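Local coordinates for McyG protein (Microcystis aeruginosa PCC 7806, PDB 4R0M) that probably activates an aromatic amino or carboxylic acid as its adenylate and loads it onto a carrier domain at the start of microcystin synthesis, at residues A[211-214]-A[215-218]; A[260-263]-A[264-268]. All coordinates share one frame; numbering follows the deposited sequence.

Contact 1: A[211-214]-A[215-218]; sequences HFTQ and QEVT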
loop_
_atom_site.group_PDB
_atom_site.type_symbol
_atom_site.label_atom_id
_atom_site.label_comp_id
_atom_site.label_asym_id
_atom_site.label_seq_id
_atom_site.Cartn_x
_atom_site.Cartn_y
_atom_site.Cartn_z
ATOM N N HIS A 211 -18.983 10.169 -6.253
ATOM C CA HIS A 211 -20.319 9.712 -6.666
ATOM C C HIS A 211 -20.443 8.211 -6.761
ATOM O O HIS A 211 -20.971 7.680 -7.743
ATOM C CB HIS A 211 -20.749 10.371 -7.981
ATOM C CG HIS A 211 -20.554 11.870 -8.011
ATOM N ND1 HIS A 211 -21.307 12.714 -7.281
ATOM C CD2 HIS A 211 -19.660 12.661 -8.730
ATOM C CE1 HIS A 211 -20.911 13.981 -7.511
ATOM N NE2 HIS A 211 -19.903 13.947 -8.399
ATOM N N PHE A 212 -19.955 7.513 -5.738
ATOM C CA PHE A 212 -20.081 6.059 -5.678
ATOM C C PHE A 212 -21.447 5.668 -5.124
ATOM O O PHE A 212 -21.984 6.343 -4.244
ATOM C CB PHE A 212 -18.973 5.438 -4.816
ATOM C CG PHE A 212 -17.572 5.668 -5.331
ATOM C CD1 PHE A 212 -17.313 5.798 -6.696
ATOM C CD2 PHE A 212 -16.500 5.714 -4.445
ATOM C CE1 PHE A 212 -16.019 5.999 -7.157
ATOM C CE2 PHE A 212 -15.204 5.911 -4.901
ATOM C CZ PHE A 212 -14.962 6.050 -6.258
ATOM N N THR A 213 -22.002 4.577 -5.644
ATOM C CA THR A 213 -23.297 4.059 -5.194
ATOM C C THR A 213 -23.201 2.556 -4.943
ATOM O O THR A 213 -22.147 1.959 -5.167
ATOM C CB THR A 213 -24.421 4.347 -6.215
ATOM O OG1 THR A 213 -24.053 3.828 -7.501
ATOM C CG2 THR A 213 -24.681 5.846 -6.332
ATOM N N GLN A 214 -24.296 1.946 -4.488
ATOM C CA GLN A 214 -24.316 0.507 -4.188
ATOM C C GLN A 214 -24.161 -0.383 -5.426
ATOM O O GLN A 214 -23.987 -1.595 -5.307
ATOM C CB GLN A 214 -25.576 0.122 -3.400
ATOM C CG GLN A 214 -26.894 0.401 -4.108
ATOM C CD GLN A 214 -28.065 -0.350 -3.494
ATOM O OE1 GLN A 214 -27.907 -1.459 -2.976
ATOM N NE2 GLN A 214 -29.251 0.249 -3.558
ATOM N N GLN A 215 -24.218 0.229 -6.606
ATOM C CA GLN A 215 -24.061 -0.490 -7.868
ATOM C C GLN A 215 -22.592 -0.676 -8.276
ATOM O O GLN A 215 -22.306 -1.341 -9.277
ATOM C CB GLN A 215 -24.837 0.207 -8.993
ATOM C CG GLN A 215 -26.354 0.115 -8.883
ATOM C CD GLN A 215 -26.970 1.261 -8.095
ATOM O OE1 GLN A 215 -26.541 2.410 -8.198
ATOM N NE2 GLN A 215 -27.997 0.950 -7.314
ATOM N N GLU A 216 -21.669 -0.097 -7.508
ATOM C CA GLU A 216 -20.238 -0.211 -7.805
ATOM C C GLU A 216 -19.749 -1.644 -7.653
ATOM O O GLU A 216 -20.313 -2.432 -6.892
ATOM C CB GLU A 216 -19.392 0.706 -6.909
ATOM C CG GLU A 216 -19.746 2.189 -6.931
ATOM C CD GLU A 216 -19.557 2.856 -8.281
ATOM O OE1 GLU A 216 -18.955 2.245 -9.188
ATOM O OE2 GLU A 216 -20.019 4.010 -8.431
ATOM N N VAL A 217 -18.702 -1.976 -8.400
ATOM C CA VAL A 217 -18.006 -3.245 -8.241
ATOM C C VAL A 217 -16.520 -2.945 -8.045
ATOM O O VAL A 217 -15.842 -2.485 -8.966
ATOM C CB VAL A 217 -18.220 -4.180 -9.452
ATOM C CG1 VAL A 217 -17.479 -5.493 -9.248
ATOM C CG2 VAL A 217 -19.705 -4.441 -9.686
ATOM N N THR A 218 -16.034 -3.181 -6.830
ATOM C CA THR A 218 -14.628 -2.950 -6.503
ATOM C C THR A 218 -13.824 -4.236 -6.640
ATOM O O THR A 218 -14.330 -5.323 -6.357
ATOM C CB THR A 218 -14.439 -2.387 -5.077
ATOM O OG1 THR A 218 -14.859 -3.356 -4.110
ATOM C CG2 THR A 218 -15.231 -1.097 -4.881
#
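Glu216 has CG anti to its carbonyl carbon (chi1 -56°) and bends at chi2 (-63°), which brings OE2 back against the backbone of Phe212 and Thr213, while Thr213 has its hydroxyl between its own N and carbonyl carbon, turned to Gln215. The backbone here is a type I beta turn from Thr213 to Glu216, closed by Glu216 N donating to Thr213 O at 3.2 Å. Glu216 OE2 also takes a weak bond from Thr213 N, 3.5 Å long, and lies 3.7 Å from Phe212 CD1, with the carboxylate steeply tilted to the ring. This turn carries the chain from helix 196-210 into strand 217-220 of the mixed sheet of the AMP-binding fold. Glu216 OE2 is also in a salt bridge with Lys299 NZ, and OE1 is hydrogen-bonded to Ser269 OG. With an alanine here in place of Glu216, Lys299 would probably be left without this carboxylate mate, Ser269 OG would lose its bond to OE1, and Thr213 N its weak acceptor. On the outer side of the turn Thr213 OG1 donates to Gln215 OE1 at 2.9 Å. The other end of that amide, NE2 of Gln215, rests 3.4 Å from Gln214 CG.

Contact 2: A[260-263]-A[264-268]; sequences LELI and QKHQV
Leu260 accepts the first rung of a helical ladder, its O taking the N-H of Gln264 at 3.1 Å, while its buried side chain leads away from 264-268. One residue on, Glu261 O receives Lys265 N at 2.9 Å, and the CB of Lys265 lies close to the same oxygen. The side chain of Glu261 bends at chi2 (85°) back toward Gln264, and its carboxylate is inclined to the Gln264 amide without a close polar pair; the amide oxygen OE1 of Gln264 is bound instead by the backbone N of Asn294. Leu262 O accepts His266 N, and the same oxygen meets the imidazole at its edge, in the ring plane, 3.7 Å from His266 CD2. Beside it the two side chains run together in one direction, Leu262 CD2 reaching His266 CD2 at 4.0 Å. The far end of the ring, NE2, hydrogen-bonds to Glu43, whose carboxylate also forms a salt bridge with Lys265 NZ. Ile263 O accepts Val268 N at 3.0 Å, in the carbonyl plane on a lone pair and nearly straight at 165°. Across this bond Ile263 CG2 packs against Val268 CB at 4.1 Å, an apolar pair adjoining Leu295 on one side chain and Val217 on the other. His266 is the first residue to leave helical geometry, Gln267 takes left-handed backbone angles (phi 49°), and a weak bond joins Gln267 N to Gln264 O. Together with the longer loop from Val268 back to Ile263 and its hydrophobic pair, this resembles a Schellman motif, ending helix 258-265 and turning the chain into strand 270-273.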
loop_
_atom_site.group_PDB
_atom_site.type_symbol
_atom_site.label_atom_id
_atom_site.label_comp_id
_atom_site.label_asym_id
_atom_site.label_seq_id
_atom_site.Cartn_x
_atom_site.Cartn_y
_atom_site.Cartn_z
ATOM N N LEU A 260 -6.806 -7.421 -16.030
ATOM C CA LEU A 260 -7.666 -6.913 -17.097
ATOM C C LEU A 260 -8.815 -7.875 -17.397
ATOM O O LEU A 260 -9.936 -7.447 -17.687
ATOM C CB LEU A 260 -6.842 -6.658 -18.364
ATOM C CG LEU A 260 -6.238 -5.269 -18.631
ATOM C CD1 LEU A 260 -5.669 -4.597 -17.387
ATOM C CD2 LEU A 260 -5.178 -5.368 -19.719
ATOM N N GLU A 261 -8.520 -9.170 -17.322
ATOM C CA GLU A 261 -9.507 -10.226 -17.525
ATOM C C GLU A 261 -10.614 -10.152 -16.470
ATOM O O GLU A 261 -11.799 -10.284 -16.790
ATOM C CB GLU A 261 -8.817 -11.595 -17.487
ATOM C CG GLU A 261 -9.750 -12.799 -17.573
ATOM C CD GLU A 261 -10.103 -13.200 -18.997
ATOM O OE1 GLU A 261 -9.845 -12.424 -19.943
ATOM O OE2 GLU A 261 -10.647 -14.312 -19.174
ATOM N N LEU A 262 -10.215 -9.932 -15.219
ATOM C CA LEU A 262 -11.155 -9.882 -14.103
ATOM C C LEU A 262 -11.999 -8.606 -14.093
ATOM O O LEU A 262 -13.161 -8.636 -13.679
ATOM C CB LEU A 262 -10.425 -10.068 -12.771
ATOM C CG LEU A 262 -9.891 -11.475 -12.465
ATOM C CD1 LEU A 262 -8.843 -11.414 -11.363
ATOM C CD2 LEU A 262 -11.007 -12.450 -12.106
ATOM N N ILE A 263 -11.418 -7.499 -14.555
ATOM C CA ILE A 263 -12.162 -6.250 -14.727
ATOM C C ILE A 263 -13.284 -6.445 -15.754
ATOM O O ILE A 263 -14.417 -6.014 -15.533
ATOM C CB ILE A 263 -11.242 -5.075 -15.140
ATOM C CG1 ILE A 263 -10.309 -4.693 -13.985
ATOM C CG2 ILE A 263 -12.063 -3.863 -15.566
ATOM C CD1 ILE A 263 -9.101 -3.878 -14.401
ATOM N N GLN A 264 -12.956 -7.115 -16.857
ATOM C CA GLN A 264 -13.901 -7.396 -17.934
ATOM C C GLN A 264 -14.990 -8.379 -17.502
ATOM O O GLN A 264 -16.179 -8.126 -17.713
ATOM C CB GLN A 264 -13.154 -7.945 -19.153
ATOM C CG GLN A 264 -14.041 -8.268 -20.346
ATOM C CD GLN A 264 -13.293 -8.985 -21.455
ATOM O OE1 GLN A 264 -12.996 -8.397 -22.493
ATOM N NE2 GLN A 264 -12.981 -10.262 -21.236
ATOM N N LYS A 265 -14.568 -9.493 -16.905
ATOM C CA LYS A 265 -15.461 -10.578 -16.501
ATOM C C LYS A 265 -16.489 -10.147 -15.452
ATOM O O LYS A 265 -17.650 -10.554 -15.513
ATOM C CB LYS A 265 -14.640 -11.759 -15.972
ATOM C CG LYS A 265 -15.452 -12.996 -15.621
ATOM C CD LYS A 265 -14.613 -14.013 -14.866
ATOM C CE LYS A 265 -15.447 -15.215 -14.451
ATOM N NZ LYS A 265 -14.614 -16.289 -13.840
ATOM N N HIS A 266 -16.056 -9.328 -14.499
ATOM C CA HIS A 266 -16.903 -8.933 -13.376
ATOM C C HIS A 266 -17.453 -7.541 -13.498
ATOM O O HIS A 266 -18.093 -7.040 -12.570
ATOM C CB HIS A 266 -16.138 -9.077 -12.069
ATOM C CG HIS A 266 -15.910 -10.508 -11.656
ATOM N ND1 HIS A 266 -16.816 -11.210 -10.957
ATOM C CD2 HIS A 266 -14.831 -11.361 -11.871
ATOM C CE1 HIS A 266 -16.347 -12.450 -10.732
ATOM N NE2 HIS A 266 -15.131 -12.542 -11.291
ATOM N N GLN A 267 -17.216 -6.910 -14.648
ATOM C CA GLN A 267 -17.654 -5.536 -14.902
ATOM C C GLN A 267 -17.265 -4.607 -13.749
ATOM O O GLN A 267 -18.110 -3.937 -13.148
ATOM C CB GLN A 267 -19.162 -5.482 -15.202
ATOM C CG GLN A 267 -19.539 -6.016 -16.580
ATOM C CD GLN A 267 -18.979 -5.170 -17.710
ATOM O OE1 GLN A 267 -18.056 -5.583 -18.411
ATOM N NE2 GLN A 267 -19.525 -3.970 -17.879
ATOM N N VAL A 268 -15.967 -4.590 -13.454
ATOM C CA VAL A 268 -15.407 -3.839 -12.333
ATOM C C VAL A 268 -15.367 -2.346 -12.644
ATOM O O VAL A 268 -14.959 -1.941 -13.735
ATOM C CB VAL A 268 -14.006 -4.377 -11.969
ATOM C CG1 VAL A 268 -13.313 -3.494 -10.939
ATOM C CG2 VAL A 268 -14.110 -5.810 -11.464
#

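How the contacts relate
Both contacts are local, both partly buried, and both lead into neighbouring parallel strands of the mixed sheet: contact 1 enters strand 217-220, contact 2 strand 270-273. They meet where Val217 O lies 3.4 Å from Val268 CG1, their centres about 15 Å apart. Their chemistry differs. At 211-218 a buried carboxylate is the centre, with a charged mate beyond the turn and an exposed polar pair on its outer side; at 260-268 backbone bonds do most of the work, and apolar Leu262, Ile263 and Val268 are buried at the helix end, while Lys265 and His266 reach Glu43 and Gln264 reaches Asn294. Ser269, just after contact 2, joins the two through Glu216.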